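PDB 3HSI: phosphatidylserine synthase from Haemophilus influenzae, which is probably an enzyme of the phospholipase D superfamily, with mixed beta-sheets flanked by helices. Local coordinates for residues 209-212 against 213-216; 328-331 against 332-336; 336-339 against 340-344. One frame throughout, in Å; residues are numbered along the deposited sequence.

Overall arrangement
Along the chain the contacts come in series: contact 1 in the loop between strand 202-203 and helix 216-229, then contact 2 on helix 327-341, then contact 3 where that helix gives way to helix 343-348. Contacts 2 and 3 overlap at Arg336, and their centres are about 12 Å apart. Both lie within the sequence range of the PLD-like domain. Contact 1 is remote, its centre about 38 Å from that of contact 2 and about 47 Å from that of contact 3, and it touches neither. It is a surface turn leading into one helix; the other two follow a second helix from a largely buried stretch to its partly exposed end.

Contact 1. Residues 209-212 against 213-216; sequences RPRT and KEIR
The backbone N of Arg211, just ahead of a type I beta turn at 212-215, donates to OE1 of Glu214 inside it; the turn leads into helix 216-229. The turn itself is closed by Ile215 N on Thr212 O, at 2.6 Å and with an N-H...O angle of 154°; Lys213 and Glu214 occupy its corners, and Ile215 is the N-cap residue of the helix.

The Arg211 N to Glu214 OE1 bond measures 3.1 Å and is nearly straight at 173°, although the donor stands well above the carboxylate plane. Glu214 brings its carboxylate back over the preceding residues by placing CG opposite its own N (chi1 -164°) and keeping the rest of the chain extended. The other oxygen, OE2, then lies 3.7 Å from Pro210 CB, so the carboxylate spans both Pro210 and Arg211.

On the solvent-facing side Arg211 and Lys213 run side by side in the same direction. The Lys213 chain is extended until its last torsion, where it bends and brings NZ to 3.2 Å from Arg211 CD. NZ also sits at the edge of the Arg211 guanidinium, near its plane and 3.5 Å from NE. These are two donors of like charge, a juxtaposition that is probably unfavourable unless screened by solvent.

The inner side packs against the protein. Thr212 OG1 is hydrogen-bonded to Trp91 NE1, while Pro210 and Ile215 both touch Tyr202 of strand 202-203. Pro210 and Ile215 approach each other no closer than 4.2 Å, from Pro210 CB to the Ile215 branch atom CG2.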
ATOM      1  N   ARG C 209       2.007 -18.906 -20.361  1.00 33.94           N
ATOM      2  CA  ARG C 209       1.362 -17.945 -19.459  1.00 34.31           C
ATOM      3  C   ARG C 209       2.027 -16.610 -19.681  1.00 34.33           C
ATOM      4  O   ARG C 209       3.249 -16.551 -19.775  1.00 34.53           O
ATOM      5  CB  ARG C 209       1.578 -18.309 -17.999  1.00 34.05           C
ATOM      6  CG  ARG C 209       1.084 -19.645 -17.607  1.00 33.42           C
ATOM      7  CD  ARG C 209       1.244 -19.791 -16.134  1.00 33.50           C
ATOM      8  NE  ARG C 209       2.583 -20.218 -15.734  1.00 34.13           N
ATOM      9  CZ  ARG C 209       3.019 -21.472 -15.851  1.00 35.35           C
ATOM     10  NH1 ARG C 209       2.233 -22.398 -16.398  1.00 33.93           N
ATOM     11  NH2 ARG C 209       4.236 -21.806 -15.431  1.00 35.52           N
ATOM     12  N   PRO C 210       1.240 -15.530 -19.724  1.00 34.40           N
ATOM     13  CA  PRO C 210       1.895 -14.223 -19.784  1.00 34.04           C
ATOM     14  C   PRO C 210       2.700 -13.926 -18.499  1.00 34.25           C
ATOM     15  O   PRO C 210       2.476 -14.546 -17.463  1.00 34.65           O
ATOM     16  CB  PRO C 210       0.721 -13.259 -19.979  1.00 33.43           C
ATOM     17  CG  PRO C 210      -0.460 -13.971 -19.357  1.00 34.85           C
ATOM     18  CD  PRO C 210      -0.231 -15.431 -19.631  1.00 34.38           C
ATOM     19  N   ARG C 211       3.665 -13.023 -18.595  1.00 35.29           N
ATOM     20  CA  ARG C 211       4.376 -12.501 -17.440  1.00 36.39           C
ATOM     21  C   ARG C 211       3.547 -11.385 -16.870  1.00 36.41           C
ATOM     22  O   ARG C 211       2.806 -10.726 -17.597  1.00 36.13           O
ATOM     23  CB  ARG C 211       5.742 -11.937 -17.829  1.00 36.87           C
ATOM     24  CG  ARG C 211       6.786 -12.976 -18.117  1.00 40.14           C
ATOM     25  CD  ARG C 211       7.292 -12.822 -19.540  1.00 46.55           C
ATOM     26  NE  ARG C 211       8.560 -13.533 -19.742  1.00 52.27           N
ATOM     27  CZ  ARG C 211       8.700 -14.706 -20.369  1.00 54.19           C
ATOM     28  NH1 ARG C 211       7.645 -15.331 -20.899  1.00 54.39           N
ATOM     29  NH2 ARG C 211       9.911 -15.251 -20.476  1.00 54.92           N
ATOM     30  N   THR C 212       3.676 -11.192 -15.560  1.00 36.69           N
ATOM     31  CA  THR C 212       3.082 -10.069 -14.858  1.00 36.82           C
ATOM     32  C   THR C 212       3.355  -8.733 -15.578  1.00 37.23           C
ATOM     33  O   THR C 212       2.410  -8.061 -16.019  1.00 37.74           O
ATOM     34  CB  THR C 212       3.572 -10.044 -13.386  1.00 36.87           C
ATOM     35  OG1 THR C 212       3.162 -11.253 -12.727  1.00 36.09           O
ATOM     36  CG2 THR C 212       3.028  -8.836 -12.635  1.00 36.77           C
ATOM     37  N   LYS C 213       4.630  -8.366 -15.734  1.00 37.25           N
ATOM     38  CA  LYS C 213       4.999  -7.097 -16.388  1.00 37.09           C
ATOM     39  C   LYS C 213       4.223  -6.900 -17.689  1.00 36.82           C
ATOM     40  O   LYS C 213       3.900  -5.772 -18.093  1.00 36.91           O
ATOM     41  CB  LYS C 213       6.510  -7.032 -16.645  1.00 37.49           C
ATOM     42  CG  LYS C 213       7.051  -8.046 -17.665  1.00 38.20           C
ATOM     43  CD  LYS C 213       8.520  -7.787 -18.009  1.00 38.56           C
ATOM     44  CE  LYS C 213       9.068  -8.839 -18.983  1.00 40.24           C
ATOM     45  NZ  LYS C 213       8.831 -10.260 -18.542  1.00 39.60           N
ATOM     46  N   GLU C 214       3.903  -8.027 -18.311  1.00 35.94           N
ATOM     47  CA  GLU C 214       3.217  -8.065 -19.568  1.00 35.41           C
ATOM     48  C   GLU C 214       1.745  -7.671 -19.430  1.00 34.52           C
ATOM     49  O   GLU C 214       1.149  -7.206 -20.392  1.00 33.65           O
ATOM     50  CB  GLU C 214       3.354  -9.479 -20.094  1.00 36.10           C
ATOM     51  CG  GLU C 214       3.054  -9.725 -21.533  1.00 38.74           C
ATOM     52  CD  GLU C 214       3.343 -11.179 -21.919  1.00 43.72           C
ATOM     53  OE1 GLU C 214       4.336 -11.760 -21.386  1.00 43.30           O
ATOM     54  OE2 GLU C 214       2.573 -11.735 -22.752  1.00 46.32           O
ATOM     55  N   ILE C 215       1.166  -7.845 -18.237  1.00 33.61           N
ATOM     56  CA  ILE C 215      -0.262  -7.562 -18.011  1.00 32.87           C
ATOM     57  C   ILE C 215      -0.564  -6.595 -16.836  1.00 32.74           C
ATOM     58  O   ILE C 215      -1.672  -6.614 -16.280  1.00 32.29           O
ATOM     59  CB  ILE C 215      -1.090  -8.883 -17.818  1.00 32.92           C
ATOM     60  CG1 ILE C 215      -0.477  -9.760 -16.711  1.00 32.61           C
ATOM     61  CG2 ILE C 215      -1.216  -9.637 -19.140  1.00 32.81           C
ATOM     62  CD1 ILE C 215      -1.386 -10.862 -16.167  1.00 31.90           C
ATOM     63  N   ARG C 216       0.397  -5.746 -16.470  1.00 32.04           N
ATOM     64  CA  ARG C 216       0.203  -4.810 -15.356  1.00 31.46           C
ATOM     65  C   ARG C 216      -1.062  -3.943 -15.498  1.00 30.67           C
ATOM     66  O   ARG C 216      -1.887  -3.879 -14.579  1.00 30.59           O
ATOM     67  CB  ARG C 216       1.442  -3.937 -15.148  1.00 31.78           C
ATOM     68  CG  ARG C 216       2.593  -4.662 -14.433  1.00 34.29           C
ATOM     69  CD  ARG C 216       3.798  -3.741 -14.139  1.00 37.50           C
ATOM     70  NE  ARG C 216       4.490  -3.329 -15.369  1.00 41.32           N
ATOM     71  CZ  ARG C 216       4.303  -2.161 -15.993  1.00 42.65           C
ATOM     72  NH1 ARG C 216       3.453  -1.261 -15.502  1.00 43.86           N
ATOM     73  NH2 ARG C 216       4.962  -1.886 -17.111  1.00 42.11           N
TER

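Contact 2. Residues 328-331 against 332-336; sequences PYLY and ESNLR
Ser333 meets the carbonyl of Tyr329 with its backbone, N to O at 2.9 Å with an N-H...O angle of 158°, and its hydroxyl reaches the same region. Ser333 OG stands 2.9 Å from Tyr329 O and 3.2 Å from Leu330 O; its single proton cannot be assigned to one of the two. The position of OG follows from chi1 of 49°, which sets it between the backbone N and the carbonyl carbon, folded against the preceding turn.

Around this hydroxyl runs the i to i+4 pattern of an alpha-helix: Glu332 N on Pro328 O, Asn334 N on Leu330 O, and Leu335 N on Tyr331 O at 3.0 Å, the last almost straight. Leu330 O also takes a weak bond from Asn334 ND2, 3.1 Å away. With CG turned beside its own N (chi1 -83°), Asn334 lays its amide alongside Leu330, and ND2 comes within 3.6 Å of Leu330 CD1. The amide oxygen OD1 accepts from Arg337 NH1 and Lys455 NZ, so both ends of the amide have partners, the ND2 one weak, which would tend to limit its rotation.

One residue before Ser333, Glu332 CB rests 3.4 Å from Pro328 O. The extended Glu332 chain carries its buried carboxylate to a salt bridge with Lys308 NZ and a hydrogen bond with Tyr434 OH, which probably favour its ionised form. Farther out, the Tyr329 ring meets Tyr434 edge-to-face and packs on helix 436-447; Leu330 touches both that helix (Leu442) and helix 450-457 (Asp451 and Val454), so this stretch of helix 327-341 packs on the C-terminal helices.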
ATOM      1  N   PRO C 328       6.167 -14.388  14.840  1.00 24.92           N
ATOM      2  CA  PRO C 328       5.306 -14.825  15.991  1.00 24.24           C
ATOM      3  C   PRO C 328       5.595 -14.090  17.333  1.00 23.88           C
ATOM      4  O   PRO C 328       4.711 -13.944  18.195  1.00 24.25           O
ATOM      5  CB  PRO C 328       5.592 -16.332  16.128  1.00 23.53           C
ATOM      6  CG  PRO C 328       6.495 -16.719  14.984  1.00 24.46           C
ATOM      7  CD  PRO C 328       7.006 -15.479  14.297  1.00 24.62           C
ATOM      8  N   TYR C 329       6.822 -13.616  17.491  1.00 23.51           N
ATOM      9  CA  TYR C 329       7.225 -12.887  18.689  1.00 22.87           C
ATOM     10  C   TYR C 329       6.753 -11.459  18.681  1.00 23.56           C
ATOM     11  O   TYR C 329       6.409 -10.901  19.745  1.00 23.28           O
ATOM     12  CB  TYR C 329       8.739 -12.888  18.813  1.00 22.58           C
ATOM     13  CG  TYR C 329       9.347 -14.238  19.120  1.00 21.10           C
ATOM     14  CD1 TYR C 329       9.623 -14.606  20.428  1.00 20.08           C
ATOM     15  CD2 TYR C 329       9.657 -15.143  18.098  1.00 22.74           C
ATOM     16  CE1 TYR C 329      10.225 -15.840  20.734  1.00 19.78           C
ATOM     17  CE2 TYR C 329      10.238 -16.387  18.391  1.00 22.50           C
ATOM     18  CZ  TYR C 329      10.526 -16.708  19.713  1.00 21.89           C
ATOM     19  OH  TYR C 329      11.077 -17.919  20.023  1.00 27.79           O
ATOM     20  N   LEU C 330       6.810 -10.844  17.497  1.00 22.92           N
ATOM     21  CA  LEU C 330       6.177  -9.556  17.297  1.00 24.36           C
ATOM     22  C   LEU C 330       4.678  -9.589  17.692  1.00 24.34           C
ATOM     23  O   LEU C 330       4.213  -8.722  18.445  1.00 23.65           O
ATOM     24  CB  LEU C 330       6.368  -9.065  15.855  1.00 24.46           C
ATOM     25  CG  LEU C 330       5.739  -7.699  15.509  1.00 27.47           C
ATOM     26  CD1 LEU C 330       6.231  -6.558  16.424  1.00 29.87           C
ATOM     27  CD2 LEU C 330       5.979  -7.332  14.048  1.00 26.60           C
ATOM     28  N   TYR C 331       3.948 -10.602  17.215  1.00 24.75           N
ATOM     29  CA  TYR C 331       2.515 -10.731  17.543  1.00 25.82           C
ATOM     30  C   TYR C 331       2.290 -10.992  19.002  1.00 25.05           C
ATOM     31  O   TYR C 331       1.385 -10.422  19.571  1.00 25.06           O
ATOM     32  CB  TYR C 331       1.793 -11.807  16.707  1.00 25.95           C
ATOM     33  CG  TYR C 331       1.867 -11.498  15.231  1.00 28.58           C
ATOM     34  CD1 TYR C 331       1.654 -10.210  14.776  1.00 30.13           C
ATOM     35  CD2 TYR C 331       2.191 -12.486  14.296  1.00 29.68           C
ATOM     36  CE1 TYR C 331       1.742  -9.903  13.425  1.00 33.76           C
ATOM     37  CE2 TYR C 331       2.288 -12.180  12.934  1.00 32.06           C
ATOM     38  CZ  TYR C 331       2.050 -10.888  12.514  1.00 33.22           C
ATOM     39  OH  TYR C 331       2.129 -10.549  11.181  1.00 37.79           O
ATOM     40  N   GLU C 332       3.103 -11.853  19.601  1.00 25.12           N
ATOM     41  CA  GLU C 332       2.933 -12.153  21.010  1.00 25.52           C
ATOM     42  C   GLU C 332       3.157 -10.883  21.822  1.00 25.64           C
ATOM     43  O   GLU C 332       2.386 -10.584  22.728  1.00 25.79           O
ATOM     44  CB  GLU C 332       3.895 -13.233  21.464  1.00 25.26           C
ATOM     45  CG  GLU C 332       3.497 -13.891  22.789  1.00 28.48           C
ATOM     46  CD  GLU C 332       4.581 -14.841  23.347  1.00 32.43           C
ATOM     47  OE1 GLU C 332       4.240 -16.001  23.657  1.00 34.20           O
ATOM     48  OE2 GLU C 332       5.771 -14.442  23.468  1.00 33.40           O
ATOM     49  N   SER C 333       4.197 -10.120  21.511  1.00 25.51           N
ATOM     50  CA  SER C 333       4.451  -8.973  22.367  1.00 27.29           C
ATOM     51  C   SER C 333       3.376  -7.888  22.214  1.00 27.33           C
ATOM     52  O   SER C 333       3.081  -7.175  23.169  1.00 27.51           O
ATOM     53  CB  SER C 333       5.886  -8.434  22.233  1.00 26.74           C
ATOM     54  OG  SER C 333       6.228  -8.269  20.902  1.00 29.02           O
ATOM     55  N   ASN C 334       2.756  -7.820  21.034  1.00 27.58           N
ATOM     56  CA  ASN C 334       1.594  -6.971  20.847  1.00 28.08           C
ATOM     57  C   ASN C 334       0.377  -7.446  21.678  1.00 27.20           C
ATOM     58  O   ASN C 334      -0.314  -6.636  22.310  1.00 27.20           O
ATOM     59  CB  ASN C 334       1.295  -6.752  19.343  1.00 28.77           C
ATOM     60  CG  ASN C 334       2.172  -5.610  18.741  1.00 31.02           C
ATOM     61  OD1 ASN C 334       2.112  -4.478  19.206  1.00 37.75           O
ATOM     62  ND2 ASN C 334       2.987  -5.917  17.743  1.00 30.51           N
ATOM     63  N   LEU C 335       0.145  -8.755  21.696  1.00 26.08           N
ATOM     64  CA  LEU C 335      -0.818  -9.357  22.624  1.00 25.11           C
ATOM     65  C   LEU C 335      -0.481  -9.054  24.094  1.00 23.93           C
ATOM     66  O   LEU C 335      -1.341  -8.665  24.885  1.00 23.76           O
ATOM     67  CB  LEU C 335      -0.859 -10.863  22.408  1.00 25.23           C
ATOM     68  CG  LEU C 335      -1.893 -11.568  23.267  1.00 25.37           C
ATOM     69  CD1 LEU C 335      -3.307 -11.067  22.917  1.00 23.66           C
ATOM     70  CD2 LEU C 335      -1.765 -13.053  23.042  1.00 27.87           C
ATOM     71  N   ARG C 336       0.783  -9.198  24.467  1.00 23.53           N
ATOM     72  CA  ARG C 336       1.156  -8.913  25.859  1.00 23.00           C
ATOM     73  C   ARG C 336       0.817  -7.467  26.256  1.00 23.27           C
ATOM     74  O   ARG C 336       0.311  -7.226  27.357  1.00 23.19           O
ATOM     75  CB  ARG C 336       2.630  -9.236  26.144  1.00 21.94           C
ATOM     76  CG  ARG C 336       2.928  -9.431  27.647  1.00 20.69           C
ATOM     77  CD  ARG C 336       4.384  -9.835  27.831  1.00 21.90           C
ATOM     78  NE  ARG C 336       4.725 -10.174  29.210  1.00 18.82           N
ATOM     79  CZ  ARG C 336       5.192  -9.305  30.091  1.00 23.61           C
ATOM     80  NH1 ARG C 336       5.359  -8.032  29.748  1.00 24.70           N
ATOM     81  NH2 ARG C 336       5.492  -9.701  31.317  1.00 25.34           N
TER

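Contact 3. Residues 336-339 against 340-344; sequences RRFC and EKFET
Phe338 and Phe342, one helical turn apart, form an offset edge-to-face pair: the edge of Phe342 is directed at the face of Phe338, with centroids 5.1 Å apart and planes at 61°. Phe342 CD2 lies over that face, toward its rim, and Phe342 CE2 approaches Phe338 CE1 to 3.5 Å. The two rings reach each other from different first torsions. Phe338 has CG anti to N (chi1 176°), whereas Phe342 has CG beside N (chi1 -62°), which swings its ring back along the helix. Lys341 CG covers part of one Phe342 face.

Backbone bonds set the spacing: Phe342 N donates to Phe338 O at 3.0 Å, and Lys341 N to Arg337 O at 3.0 Å. Glu340 N is shared between Arg336 O, 3.0 Å away, and a weak contact with Arg337 O. At Phe342 the backbone leaves helical geometry, so helix 327-341 ends and helix 343-348 starts, with Phe342 as N-cap residue between them.

Beyond, both rings touch helix 285-296 and Leu351 of strand 351-356, and Phe338 also meets Phe281. Cys339 packs on Val353 of the same strand, while Glu343 OE2 is hydrogen-bonded to His424 NE2.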
ATOM      1  N   ARG C 336       0.783  -9.198  24.467  1.00 23.53           N
ATOM      2  CA  ARG C 336       1.156  -8.913  25.859  1.00 23.00           C
ATOM      3  C   ARG C 336       0.817  -7.467  26.256  1.00 23.27           C
ATOM      4  O   ARG C 336       0.311  -7.226  27.357  1.00 23.19           O
ATOM      5  CB  ARG C 336       2.630  -9.236  26.144  1.00 21.94           C
ATOM      6  CG  ARG C 336       2.928  -9.431  27.647  1.00 20.69           C
ATOM      7  CD  ARG C 336       4.384  -9.835  27.831  1.00 21.90           C
ATOM      8  NE  ARG C 336       4.725 -10.174  29.210  1.00 18.82           N
ATOM      9  CZ  ARG C 336       5.192  -9.305  30.091  1.00 23.61           C
ATOM     10  NH1 ARG C 336       5.359  -8.032  29.748  1.00 24.70           N
ATOM     11  NH2 ARG C 336       5.492  -9.701  31.317  1.00 25.34           N
ATOM     12  N   ARG C 337       1.108  -6.525  25.367  1.00 23.48           N
ATOM     13  CA  ARG C 337       0.764  -5.125  25.578  1.00 25.03           C
ATOM     14  C   ARG C 337      -0.749  -4.886  25.722  1.00 24.52           C
ATOM     15  O   ARG C 337      -1.191  -4.054  26.521  1.00 24.29           O
ATOM     16  CB  ARG C 337       1.296  -4.259  24.428  1.00 25.05           C
ATOM     17  CG  ARG C 337       1.480  -2.822  24.831  1.00 30.57           C
ATOM     18  CD  ARG C 337       2.250  -2.002  23.786  1.00 38.69           C
ATOM     19  NE  ARG C 337       1.361  -1.404  22.785  1.00 44.91           N
ATOM     20  CZ  ARG C 337       1.158  -1.892  21.555  1.00 48.70           C
ATOM     21  NH1 ARG C 337       1.773  -3.006  21.154  1.00 48.54           N
ATOM     22  NH2 ARG C 337       0.335  -1.261  20.717  1.00 49.64           N
ATOM     23  N   PHE C 338      -1.523  -5.596  24.912  1.00 24.53           N
ATOM     24  CA  PHE C 338      -2.975  -5.538  24.958  1.00 24.97           C
ATOM     25  C   PHE C 338      -3.516  -6.066  26.285  1.00 25.07           C
ATOM     26  O   PHE C 338      -4.415  -5.468  26.872  1.00 26.12           O
ATOM     27  CB  PHE C 338      -3.512  -6.385  23.814  1.00 24.73           C
ATOM     28  CG  PHE C 338      -4.993  -6.496  23.779  1.00 24.15           C
ATOM     29  CD1 PHE C 338      -5.770  -5.446  23.299  1.00 21.91           C
ATOM     30  CD2 PHE C 338      -5.618  -7.702  24.173  1.00 24.18           C
ATOM     31  CE1 PHE C 338      -7.174  -5.583  23.243  1.00 26.13           C
ATOM     32  CE2 PHE C 338      -7.002  -7.862  24.108  1.00 23.40           C
ATOM     33  CZ  PHE C 338      -7.796  -6.814  23.635  1.00 21.95           C
ATOM     34  N   CYS C 339      -2.963  -7.181  26.746  1.00 25.10           N
ATOM     35  CA  CYS C 339      -3.372  -7.802  28.006  1.00 25.02           C
ATOM     36  C   CYS C 339      -2.952  -6.968  29.197  1.00 25.00           C
ATOM     37  O   CYS C 339      -3.533  -7.063  30.278  1.00 24.91           O
ATOM     38  CB  CYS C 339      -2.787  -9.202  28.114  1.00 24.63           C
ATOM     39  SG  CYS C 339      -3.497 -10.355  26.873  1.00 27.14           S
ATOM     40  N   GLU C 340      -1.928  -6.157  29.011  1.00 25.06           N
ATOM     41  CA  GLU C 340      -1.522  -5.272  30.082  1.00 25.72           C
ATOM     42  C   GLU C 340      -2.472  -4.069  30.138  1.00 25.27           C
ATOM     43  O   GLU C 340      -2.956  -3.705  31.212  1.00 24.49           O
ATOM     44  CB  GLU C 340      -0.065  -4.837  29.921  1.00 25.97           C
ATOM     45  CG  GLU C 340       0.371  -4.032  31.122  1.00 29.80           C
ATOM     46  CD  GLU C 340       1.749  -3.437  31.016  1.00 34.92           C
ATOM     47  OE1 GLU C 340       2.633  -3.983  30.310  1.00 36.13           O
ATOM     48  OE2 GLU C 340       1.955  -2.401  31.680  1.00 39.74           O
ATOM     49  N   LYS C 341      -2.744  -3.467  28.978  1.00 24.98           N
ATOM     50  CA  LYS C 341      -3.709  -2.377  28.885  1.00 24.86           C
ATOM     51  C   LYS C 341      -5.045  -2.796  29.517  1.00 24.75           C
ATOM     52  O   LYS C 341      -5.618  -2.041  30.316  1.00 24.00           O
ATOM     53  CB  LYS C 341      -3.895  -1.985  27.427  1.00 24.79           C
ATOM     54  CG  LYS C 341      -4.879  -0.881  27.212  1.00 26.97           C
ATOM     55  CD  LYS C 341      -5.080  -0.646  25.726  1.00 32.05           C
ATOM     56  CE  LYS C 341      -6.006   0.512  25.431  1.00 33.95           C
ATOM     57  NZ  LYS C 341      -5.436   1.776  26.003  1.00 38.72           N
ATOM     58  N   PHE C 342      -5.509  -4.018  29.200  1.00 24.06           N
ATOM     59  CA  PHE C 342      -6.794  -4.518  29.705  1.00 23.73           C
ATOM     60  C   PHE C 342      -6.662  -5.505  30.869  1.00 23.69           C
ATOM     61  O   PHE C 342      -7.411  -6.486  30.990  1.00 22.46           O
ATOM     62  CB  PHE C 342      -7.665  -5.050  28.547  1.00 23.65           C
ATOM     63  CG  PHE C 342      -8.019  -3.985  27.546  1.00 23.66           C
ATOM     64  CD1 PHE C 342      -8.919  -2.987  27.875  1.00 23.70           C
ATOM     65  CD2 PHE C 342      -7.395  -3.935  26.308  1.00 24.66           C
ATOM     66  CE1 PHE C 342      -9.239  -1.986  26.965  1.00 22.93           C
ATOM     67  CE2 PHE C 342      -7.695  -2.926  25.386  1.00 24.08           C
ATOM     68  CZ  PHE C 342      -8.615  -1.960  25.707  1.00 23.55           C
ATOM     69  N   GLU C 343      -5.703  -5.203  31.736  1.00 23.71           N
ATOM     70  CA  GLU C 343      -5.403  -5.988  32.918  1.00 24.86           C
ATOM     71  C   GLU C 343      -6.592  -6.172  33.894  1.00 24.84           C
ATOM     72  O   GLU C 343      -6.832  -7.293  34.402  1.00 25.09           O
ATOM     73  CB  GLU C 343      -4.240  -5.317  33.634  1.00 25.66           C
ATOM     74  CG  GLU C 343      -3.574  -6.154  34.678  1.00 27.98           C
ATOM     75  CD  GLU C 343      -2.525  -5.364  35.455  1.00 34.71           C
ATOM     76  OE1 GLU C 343      -2.401  -4.120  35.251  1.00 35.79           O
ATOM     77  OE2 GLU C 343      -1.836  -6.000  36.289  1.00 37.99           O
ATOM     78  N   THR C 344      -7.322  -5.077  34.136  1.00 24.44           N
ATOM     79  CA  THR C 344      -8.520  -5.058  34.987  1.00 24.58           C
ATOM     80  C   THR C 344      -9.590  -5.989  34.415  1.00 24.34           C
ATOM     81  O   THR C 344     -10.231  -6.744  35.146  1.00 24.41           O
ATOM     82  CB  THR C 344      -9.073  -3.602  35.165  1.00 24.73           C
ATOM     83  OG1 THR C 344      -8.067  -2.777  35.804  1.00 27.12           O
ATOM     84  CG2 THR C 344     -10.303  -3.592  36.060  1.00 25.25           C
TER